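PDB 5G0A: transaminase from Bacillus megaterium, which probably catalyses the pyridoxal-5'-phosphate-dependent, S-selective transfer of amino groups between amines and carbonyl compounds. Local coordinates for residues D110-A124 with A307-D321. Sequence-based numbering, arbitrary orientation.
Sequences DWPGKVRFVSTGSEA and AGAVLVSKEIAAFMD. Unlike the reference sequence in segment 307-321: Ala318 (reference Glu). With PLP (pyridoxal-5'-phosphate), chain K.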
ATOM      1  N   ASP B 110     -13.037  -2.969 -35.623  1.00 26.76           N
ATOM      2  CA  ASP B 110     -12.937  -1.516 -35.528  1.00 30.13           C
ATOM      3  C   ASP B 110     -12.337  -0.971 -34.223  1.00 28.40           C
ATOM      4  O   ASP B 110     -12.034   0.213 -34.146  1.00 30.78           O
ATOM      5  CB  ASP B 110     -14.304  -0.858 -35.797  1.00 35.17           C
ATOM      6  CG  ASP B 110     -14.695  -0.912 -37.265  1.00 40.39           C
ATOM      7  OD1 ASP B 110     -13.847  -1.284 -38.098  1.00 43.24           O
ATOM      8  OD2 ASP B 110     -15.848  -0.564 -37.587  1.00 48.06           O
ATOM      9  N   TRP B 111     -12.164  -1.831 -33.233  1.00 28.81           N
ATOM     10  CA  TRP B 111     -11.630  -1.372 -31.927  1.00 28.40           C
ATOM     11  C   TRP B 111     -10.170  -0.890 -31.985  1.00 26.62           C
ATOM     12  O   TRP B 111      -9.829   0.057 -31.287  1.00 26.15           O
ATOM     13  CB  TRP B 111     -11.814  -2.423 -30.830  1.00 28.10           C
ATOM     14  CG  TRP B 111     -10.779  -3.552 -30.779  1.00 28.12           C
ATOM     15  CD1 TRP B 111     -10.844  -4.760 -31.429  1.00 27.40           C
ATOM     16  CD2 TRP B 111      -9.557  -3.581 -30.013  1.00 29.41           C
ATOM     17  NE1 TRP B 111      -9.739  -5.520 -31.137  1.00 28.67           N
ATOM     18  CE2 TRP B 111      -8.925  -4.831 -30.278  1.00 29.27           C
ATOM     19  CE3 TRP B 111      -8.920  -2.668 -29.172  1.00 25.71           C
ATOM     20  CZ2 TRP B 111      -7.694  -5.193 -29.701  1.00 29.24           C
ATOM     21  CZ3 TRP B 111      -7.703  -3.033 -28.577  1.00 26.62           C
ATOM     22  CH2 TRP B 111      -7.105  -4.281 -28.847  1.00 27.50           C
ATOM     23  N   PRO B 112      -9.320  -1.491 -32.854  1.00 26.94           N
ATOM     24  CA  PRO B 112      -7.897  -1.122 -32.676  1.00 26.99           C
ATOM     25  C   PRO B 112      -7.535   0.311 -33.008  1.00 26.86           C
ATOM     26  O   PRO B 112      -7.947   0.838 -34.062  1.00 26.26           O
ATOM     27  CB  PRO B 112      -7.158  -2.096 -33.615  1.00 25.12           C
ATOM     28  CG  PRO B 112      -8.095  -3.241 -33.786  1.00 25.46           C
ATOM     29  CD  PRO B 112      -9.469  -2.646 -33.759  1.00 27.54           C
ATOM     30  N   GLY B 113      -6.745   0.931 -32.114  1.00 25.26           N
ATOM     31  CA  GLY B 113      -6.323   2.313 -32.285  1.00 25.75           C
ATOM     32  C   GLY B 113      -4.834   2.488 -32.515  1.00 26.73           C
ATOM     33  O   GLY B 113      -4.395   2.847 -33.620  1.00 25.16           O
ATOM     34  N   LYS B 114      -4.047   2.286 -31.448  1.00 24.40           N
ATOM     35  CA  LYS B 114      -2.609   2.502 -31.517  1.00 23.89           C
ATOM     36  C   LYS B 114      -1.828   1.443 -30.713  1.00 24.26           C
ATOM     37  O   LYS B 114      -2.342   0.868 -29.779  1.00 23.20           O
ATOM     38  CB  LYS B 114      -2.253   3.890 -30.975  1.00 24.43           C
ATOM     39  CG  LYS B 114      -2.516   5.047 -31.930  1.00 24.01           C
ATOM     40  CD  LYS B 114      -1.911   6.324 -31.383  1.00 24.61           C
ATOM     41  CE  LYS B 114      -1.719   7.387 -32.464  1.00 24.81           C
ATOM     42  NZ  LYS B 114      -0.867   8.472 -31.897  1.00 24.95           N
ATOM     43  N   VAL B 115      -0.583   1.210 -31.118  1.00 23.43           N
ATOM     44  CA  VAL B 115       0.327   0.266 -30.471  1.00 23.72           C
ATOM     45  C   VAL B 115       1.480   1.024 -29.778  1.00 22.11           C
ATOM     46  O   VAL B 115       1.982   2.074 -30.282  1.00 23.64           O
ATOM     47  CB  VAL B 115       0.944  -0.722 -31.517  1.00 24.34           C
ATOM     48  CG1 VAL B 115       1.965  -1.657 -30.878  1.00 26.44           C
ATOM     49  CG2 VAL B 115      -0.121  -1.539 -32.238  1.00 27.05           C
ATOM     50  N   ARG B 116       1.920   0.486 -28.642  1.00 21.14           N
ATOM     51  CA  ARG B 116       3.227   0.856 -28.063  1.00 21.77           C
ATOM     52  C   ARG B 116       4.038  -0.410 -27.980  1.00 21.98           C
ATOM     53  O   ARG B 116       3.609  -1.375 -27.338  1.00 21.78           O
ATOM     54  CB  ARG B 116       3.113   1.467 -26.658  1.00 23.05           C
ATOM     55  CG  ARG B 116       4.483   1.601 -25.952  1.00 24.22           C
ATOM     56  CD  ARG B 116       4.518   2.793 -24.991  1.00 23.38           C
ATOM     57  NE  ARG B 116       5.785   2.861 -24.222  1.00 22.62           N
ATOM     58  CZ  ARG B 116       6.905   3.423 -24.661  1.00 23.61           C
ATOM     59  NH1 ARG B 116       6.965   3.935 -25.893  1.00 24.46           N
ATOM     60  NH2 ARG B 116       7.972   3.435 -23.875  1.00 22.32           N
ATOM     61  N   PHE B 117       5.203  -0.423 -28.632  1.00 21.20           N
ATOM     62  CA  PHE B 117       6.080  -1.586 -28.530  1.00 21.81           C
ATOM     63  C   PHE B 117       7.011  -1.451 -27.335  1.00 22.32           C
ATOM     64  O   PHE B 117       7.541  -0.364 -27.063  1.00 22.90           O
ATOM     65  CB  PHE B 117       6.910  -1.735 -29.811  1.00 21.93           C
ATOM     66  CG  PHE B 117       6.088  -2.142 -31.001  1.00 21.71           C
ATOM     67  CD1 PHE B 117       5.654  -3.451 -31.119  1.00 21.15           C
ATOM     68  CD2 PHE B 117       5.760  -1.213 -32.002  1.00 23.29           C
ATOM     69  CE1 PHE B 117       4.895  -3.865 -32.216  1.00 21.78           C
ATOM     70  CE2 PHE B 117       4.996  -1.602 -33.098  1.00 23.28           C
ATOM     71  CZ  PHE B 117       4.570  -2.931 -33.204  1.00 22.03           C
ATOM     72  N   VAL B 118       7.215  -2.579 -26.670  1.00 20.50           N
ATOM     73  CA  VAL B 118       8.184  -2.719 -25.587  1.00 20.69           C
ATOM     74  C   VAL B 118       8.991  -3.993 -25.815  1.00 21.99           C
ATOM     75  O   VAL B 118       8.964  -4.554 -26.912  1.00 21.71           O
ATOM     76  CB  VAL B 118       7.476  -2.692 -24.199  1.00 21.23           C
ATOM     77  CG1 VAL B 118       6.973  -1.277 -23.885  1.00 23.31           C
ATOM     78  CG2 VAL B 118       6.311  -3.692 -24.148  1.00 22.23           C
ATOM     79  N   SER B 119       9.733  -4.469 -24.804  1.00 21.45           N
ATOM     80  CA  SER B 119      10.642  -5.603 -25.089  1.00 21.32           C
ATOM     81  C   SER B 119      10.178  -6.955 -24.597  1.00 22.62           C
ATOM     82  O   SER B 119      10.726  -7.970 -25.020  1.00 24.14           O
ATOM     83  CB  SER B 119      12.066  -5.349 -24.523  1.00 22.51           C
ATOM     84  OG  SER B 119      12.655  -4.241 -25.172  1.00 22.66           O
ATOM     85  N   THR B 120       9.198  -6.978 -23.685  1.00 21.82           N
ATOM     86  CA  THR B 120       8.748  -8.221 -23.081  1.00 21.30           C
ATOM     87  C   THR B 120       7.234  -8.216 -22.815  1.00 21.04           C
ATOM     88  O   THR B 120       6.605  -7.159 -22.833  1.00 20.65           O
ATOM     89  CB  THR B 120       9.470  -8.527 -21.740  1.00 22.54           C
ATOM     90  OG1 THR B 120       9.056  -7.596 -20.721  1.00 21.73           O
ATOM     91  CG2 THR B 120      11.028  -8.448 -21.868  1.00 22.03           C
ATOM     92  N   GLY B 121       6.674  -9.403 -22.553  1.00 21.42           N
ATOM     93  CA  GLY B 121       5.251  -9.512 -22.248  1.00 21.54           C
ATOM     94  C   GLY B 121       4.928  -8.817 -20.931  1.00 21.93           C
ATOM     95  O   GLY B 121       3.893  -8.159 -20.818  1.00 21.32           O
ATOM     96  N   SER B 122       5.822  -8.950 -19.939  1.00 19.93           N
ATOM     97  CA  SER B 122       5.596  -8.290 -18.648  1.00 22.78           C
ATOM     98  C   SER B 122       5.598  -6.783 -18.826  1.00 21.88           C
ATOM     99  O   SER B 122       4.765  -6.102 -18.256  1.00 21.84           O
ATOM    100  CB  SER B 122       6.648  -8.675 -17.605  1.00 22.27           C
ATOM    101  OG  SER B 122       6.487 -10.030 -17.233  1.00 23.22           O
ATOM    102  N   GLU B 123       6.545  -6.270 -19.612  1.00 21.47           N
ATOM    103  CA  GLU B 123       6.545  -4.827 -19.933  1.00 20.52           C
ATOM    104  C   GLU B 123       5.265  -4.394 -20.649  1.00 21.68           C
ATOM    105  O   GLU B 123       4.761  -3.297 -20.408  1.00 20.30           O
ATOM    106  CB  GLU B 123       7.775  -4.433 -20.744  1.00 22.65           C
ATOM    107  CG  GLU B 123       9.045  -4.367 -19.868  1.00 20.56           C
ATOM    108  CD  GLU B 123      10.235  -3.767 -20.599  1.00 22.29           C
ATOM    109  OE1 GLU B 123      10.193  -3.677 -21.847  1.00 24.76           O
ATOM    110  OE2 GLU B 123      11.194  -3.351 -19.909  1.00 23.79           O
ATOM    111  N   ALA B 124       4.744  -5.245 -21.525  1.00 21.14           N
ATOM    112  CA  ALA B 124       3.471  -4.929 -22.197  1.00 21.82           C
ATOM    113  C   ALA B 124       2.322  -4.833 -21.193  1.00 20.46           C
ATOM    114  O   ALA B 124       1.456  -3.938 -21.307  1.00 22.61           O
ATOM    115  CB  ALA B 124       3.135  -5.980 -23.258  1.00 22.79           C
ATOM    116  N   ALA B 307      10.529  -8.826 -27.946  1.00 21.55           N
ATOM    117  CA  ALA B 307       9.557  -7.802 -28.246  1.00 22.36           C
ATOM    118  C   ALA B 307       8.264  -8.074 -27.476  1.00 22.96           C
ATOM    119  O   ALA B 307       7.891  -9.233 -27.247  1.00 23.50           O
ATOM    120  CB  ALA B 307       9.236  -7.792 -29.738  1.00 23.29           C
ATOM    121  N   GLY B 308       7.597  -6.978 -27.091  1.00 22.14           N
ATOM    122  CA  GLY B 308       6.258  -7.046 -26.523  1.00 22.60           C
ATOM    123  C   GLY B 308       5.499  -5.851 -27.067  1.00 21.35           C
ATOM    124  O   GLY B 308       6.082  -4.970 -27.717  1.00 20.82           O
ATOM    125  N   ALA B 309       4.187  -5.810 -26.842  1.00 21.46           N
ATOM    126  CA  ALA B 309       3.434  -4.662 -27.314  1.00 21.02           C
ATOM    127  C   ALA B 309       2.126  -4.556 -26.582  1.00 20.22           C
ATOM    128  O   ALA B 309       1.559  -5.570 -26.157  1.00 21.72           O
ATOM    129  CB  ALA B 309       3.129  -4.786 -28.809  1.00 20.93           C
ATOM    130  N   VAL B 310       1.608  -3.334 -26.562  1.00 21.02           N
ATOM    131  CA  VAL B 310       0.229  -3.131 -26.126  1.00 22.34           C
ATOM    132  C   VAL B 310      -0.534  -2.449 -27.253  1.00 22.61           C
ATOM    133  O   VAL B 310      -0.002  -1.564 -27.923  1.00 22.65           O
ATOM    134  CB  VAL B 310       0.186  -2.337 -24.776  1.00 23.94           C
ATOM    135  CG1 VAL B 310       0.846  -0.970 -24.926  1.00 26.82           C
ATOM    136  CG2 VAL B 310      -1.264  -2.180 -24.314  1.00 24.89           C
ATOM    137  N   LEU B 311      -1.773  -2.884 -27.478  1.00 21.72           N
ATOM    138  CA  LEU B 311      -2.639  -2.277 -28.486  1.00 21.78           C
ATOM    139  C   LEU B 311      -3.879  -1.775 -27.744  1.00 20.11           C
ATOM    140  O   LEU B 311      -4.512  -2.535 -27.018  1.00 22.58           O
ATOM    141  CB  LEU B 311      -3.051  -3.309 -29.530  1.00 23.28           C
ATOM    142  CG  LEU B 311      -4.166  -2.889 -30.522  1.00 23.94           C
ATOM    143  CD1 LEU B 311      -3.710  -1.709 -31.377  1.00 26.35           C
ATOM    144  CD2 LEU B 311      -4.557  -4.108 -31.371  1.00 24.68           C
ATOM    145  N   VAL B 312      -4.156  -0.492 -27.906  1.00 21.76           N
ATOM    146  CA  VAL B 312      -5.283   0.137 -27.221  1.00 22.10           C
ATOM    147  C   VAL B 312      -6.321   0.573 -28.252  1.00 23.29           C
ATOM    148  O   VAL B 312      -5.987   0.809 -29.425  1.00 23.07           O
ATOM    149  CB  VAL B 312      -4.863   1.380 -26.390  1.00 22.06           C
ATOM    150  CG1 VAL B 312      -3.737   1.036 -25.398  1.00 22.87           C
ATOM    151  CG2 VAL B 312      -4.447   2.563 -27.282  1.00 21.02           C
ATOM    152  N   SER B 313      -7.565   0.682 -27.795  1.00 23.26           N
ATOM    153  CA  SER B 313      -8.707   1.092 -28.653  1.00 23.84           C
ATOM    154  C   SER B 313      -8.553   2.496 -29.230  1.00 23.81           C
ATOM    155  O   SER B 313      -7.773   3.308 -28.736  1.00 22.52           O
ATOM    156  CB  SER B 313     -10.017   0.999 -27.852  1.00 25.91           C
ATOM    157  OG  SER B 313     -10.024   1.985 -26.829  1.00 25.84           O
ATOM    158  N   LYS B 314      -9.338   2.802 -30.260  1.00 23.20           N
ATOM    159  CA  LYS B 314      -9.347   4.135 -30.826  1.00 25.44           C
ATOM    160  C   LYS B 314      -9.677   5.194 -29.771  1.00 24.29           C
ATOM    161  O   LYS B 314      -9.087   6.268 -29.768  1.00 24.59           O
ATOM    162  CB  LYS B 314     -10.370   4.202 -31.966  1.00 27.22           C
ATOM    163  CG  LYS B 314      -9.964   3.350 -33.152  1.00 28.02           C
ATOM    164  CD  LYS B 314     -10.907   3.552 -34.335  1.00 31.47           C
ATOM    165  CE  LYS B 314     -10.302   2.970 -35.599  1.00 33.29           C
ATOM    166  NZ  LYS B 314     -10.353   1.493 -35.640  1.00 40.30           N
ATOM    167  N   GLU B 315     -10.618   4.895 -28.881  1.00 25.36           N
ATOM    168  CA  GLU B 315     -11.005   5.896 -27.881  1.00 25.99           C
ATOM    169  C   GLU B 315      -9.875   6.127 -26.862  1.00 24.59           C
ATOM    170  O   GLU B 315      -9.621   7.256 -26.486  1.00 23.78           O
ATOM    171  CB  GLU B 315     -12.363   5.599 -27.218  1.00 31.10           C
ATOM    172  CG  GLU B 315     -12.379   4.504 -26.188  1.00 33.81           C
ATOM    173  CD  GLU B 315     -13.678   4.422 -25.382  1.00 36.19           C
ATOM    174  OE1 GLU B 315     -14.614   5.262 -25.549  1.00 37.78           O
ATOM    175  OE2 GLU B 315     -13.754   3.487 -24.574  1.00 34.56           O
ATOM    176  N   ILE B 316      -9.205   5.056 -26.458  1.00 23.85           N
ATOM    177  CA  ILE B 316      -8.052   5.193 -25.545  1.00 23.17           C
ATOM    178  C   ILE B 316      -6.903   5.956 -26.207  1.00 22.34           C
ATOM    179  O   ILE B 316      -6.335   6.891 -25.625  1.00 21.98           O
ATOM    180  CB  ILE B 316      -7.626   3.823 -24.954  1.00 23.99           C
ATOM    181  CG1 ILE B 316      -8.751   3.272 -24.058  1.00 23.45           C
ATOM    182  CG2 ILE B 316      -6.306   3.970 -24.185  1.00 23.42           C
ATOM    183  CD1 ILE B 316      -8.525   1.820 -23.623  1.00 24.90           C
ATOM    184  N   ALA B 317      -6.579   5.580 -27.446  1.00 23.78           N
ATOM    185  CA  ALA B 317      -5.566   6.299 -28.223  1.00 23.88           C
ATOM    186  C   ALA B 317      -5.861   7.790 -28.375  1.00 24.84           C
ATOM    187  O   ALA B 317      -4.973   8.617 -28.253  1.00 24.44           O
ATOM    188  CB  ALA B 317      -5.380   5.651 -29.588  1.00 24.62           C
ATOM    189  N   ALA B 318      -7.124   8.135 -28.629  1.00 24.85           N
ATOM    190  CA  ALA B 318      -7.481   9.542 -28.819  1.00 26.53           C
ATOM    191  C   ALA B 318      -7.244  10.344 -27.528  1.00 24.48           C
ATOM    192  O   ALA B 318      -6.782  11.476 -27.572  1.00 25.19           O
ATOM    193  CB  ALA B 318      -8.937   9.662 -29.282  1.00 26.62           C
ATOM    194  N   PHE B 319      -7.512   9.712 -26.385  1.00 23.57           N
ATOM    195  CA  PHE B 319      -7.281  10.324 -25.089  1.00 25.14           C
ATOM    196  C   PHE B 319      -5.785  10.512 -24.854  1.00 24.04           C
ATOM    197  O   PHE B 319      -5.324  11.618 -24.562  1.00 24.68           O
ATOM    198  CB  PHE B 319      -7.888   9.466 -23.980  1.00 23.46           C
ATOM    199  CG  PHE B 319      -7.448   9.874 -22.595  1.00 25.59           C
ATOM    200  CD1 PHE B 319      -8.083  10.918 -21.919  1.00 27.78           C
ATOM    201  CD2 PHE B 319      -6.390   9.209 -21.964  1.00 26.27           C
ATOM    202  CE1 PHE B 319      -7.689  11.274 -20.634  1.00 27.77           C
ATOM    203  CE2 PHE B 319      -5.987   9.576 -20.678  1.00 26.15           C
ATOM    204  CZ  PHE B 319      -6.639  10.607 -20.014  1.00 26.01           C
ATOM    205  N   MET B 320      -5.019   9.435 -25.020  1.00 25.57           N
ATOM    206  CA  MET B 320      -3.559   9.526 -24.809  1.00 24.34           C
ATOM    207  C   MET B 320      -2.922  10.575 -25.713  1.00 25.33           C
ATOM    208  O   MET B 320      -2.041  11.337 -25.292  1.00 23.90           O
ATOM    209  CB  MET B 320      -2.896   8.150 -24.984  1.00 23.96           C
ATOM    210  CG  MET B 320      -3.345   7.144 -23.921  1.00 24.14           C
ATOM    211  SD  MET B 320      -2.840   7.510 -22.217  1.00 24.87           S
ATOM    212  CE  MET B 320      -1.043   7.377 -22.261  1.00 22.82           C
ATOM    213  N   ASP B 321      -3.417  10.657 -26.946  1.00 24.58           N
ATOM    214  CA  ASP B 321      -2.915  11.614 -27.930  1.00 26.34           C
ATOM    215  C   ASP B 321      -3.039  13.085 -27.534  1.00 26.53           C
ATOM    216  O   ASP B 321      -2.318  13.932 -28.078  1.00 27.26           O
ATOM    217  CB  ASP B 321      -3.660  11.430 -29.255  1.00 25.71           C
ATOM    218  CG  ASP B 321      -3.072  10.326 -30.131  1.00 27.62           C
ATOM    219  OD1 ASP B 321      -2.016   9.726 -29.805  1.00 28.02           O
ATOM    220  OD2 ASP B 321      -3.682  10.072 -31.188  1.00 28.96           O
TER
HETATM  221  N1  PLP K1298       1.123 -12.771 -19.755  1.00 22.01           N
HETATM  222  C2  PLP K1298       0.888 -14.061 -20.096  1.00 23.29           C
HETATM  223  C2A PLP K1298      -0.533 -14.549 -20.269  1.00 24.59           C
HETATM  224  C3  PLP K1298       2.025 -14.968 -20.379  1.00 25.42           C
HETATM  225  O3  PLP K1298       1.845 -16.240 -20.762  1.00 27.98           O
HETATM  226  C4  PLP K1298       3.394 -14.449 -20.234  1.00 25.67           C
HETATM  227  C4A PLP K1298       4.593 -15.341 -20.557  1.00 30.20           C
HETATM  228  C5  PLP K1298       3.501 -13.032 -19.808  1.00 23.64           C
HETATM  229  C6  PLP K1298       2.360 -12.282 -19.568  1.00 23.42           C
HETATM  230  C5A PLP K1298       4.848 -12.372 -19.550  1.00 24.74           C
HETATM  231  O4P PLP K1298       5.687 -12.328 -20.684  1.00 24.58           O
HETATM  232  P   PLP K1298       7.281 -12.216 -20.425  1.00 23.59           P
HETATM  233  O1P PLP K1298       7.758 -11.997 -21.836  1.00 23.94           O
HETATM  234  O2P PLP K1298       7.565 -11.061 -19.481  1.00 23.11           O
HETATM  235  O3P PLP K1298       7.692 -13.543 -19.846  1.00 23.96           O
HETATM  236  O   HOH W   1     -11.097   0.571 -38.153  1.00 48.77           O
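Val312 O takes two backbone donors, Gly113 N at 2.8 Å and Lys114 N at 3.2 Å, and this double grip defines a classic beta bulge where strands 112-118 and 308-313 pair antiparallel. The pair forms one margin of the seven-stranded sheet of the large, PLP-binding domain of fold-type I aminotransferases, with 112-118 outermost in its own chain. Beyond the bulge Arg116 pairs regularly with Val310, whereas at Val118 and Gly308 both N-H donors stand well above the carbonyl planes they bind.

At the start of helix 314-321, the Lys314 chain bends at its end (chi4 75°), and its NZ donates to Asp110 O (2.6 Å), standing above that carbonyl plane, and to Pro112 O; a water is its third partner. The indole of Trp111 presents its CZ3-CH2 edge to Leu311 O, while CH2 also touches Leu311 CD2 (3.6 Å). Leu311 CD1 turns instead to Val115 CG2, and Val115 CG1 lies over the centre of one face of the Phe117 ring; helix 92-105 covers this apolar side. On the other face of the sheet, Lys114 runs extended past Ala317 CB, and its NZ meets Asp321 OD1 on the syn side (2.7 Å). Lys114 NZ also donates to Leu21 O and Gln28 OE1 of the second subunit, so a methionine at this position would probably leave the Asp321 carboxylate without its cation and those acceptors without their donor at the interface with the second subunit.

Strand 112-118 leads through Ser119 into the N-terminus of helix 121-136, where Thr120, the N-cap, accepts from Glu123 N through OG1, an atom also hydrogen-bonded to Glu123 of the second subunit. Here the cofactor phosphate is held: Gly121 N donates to O1P, and O2P receives both Ser122 N and Ser122 OG, the hydroxyl lying 2.7 Å from O2P.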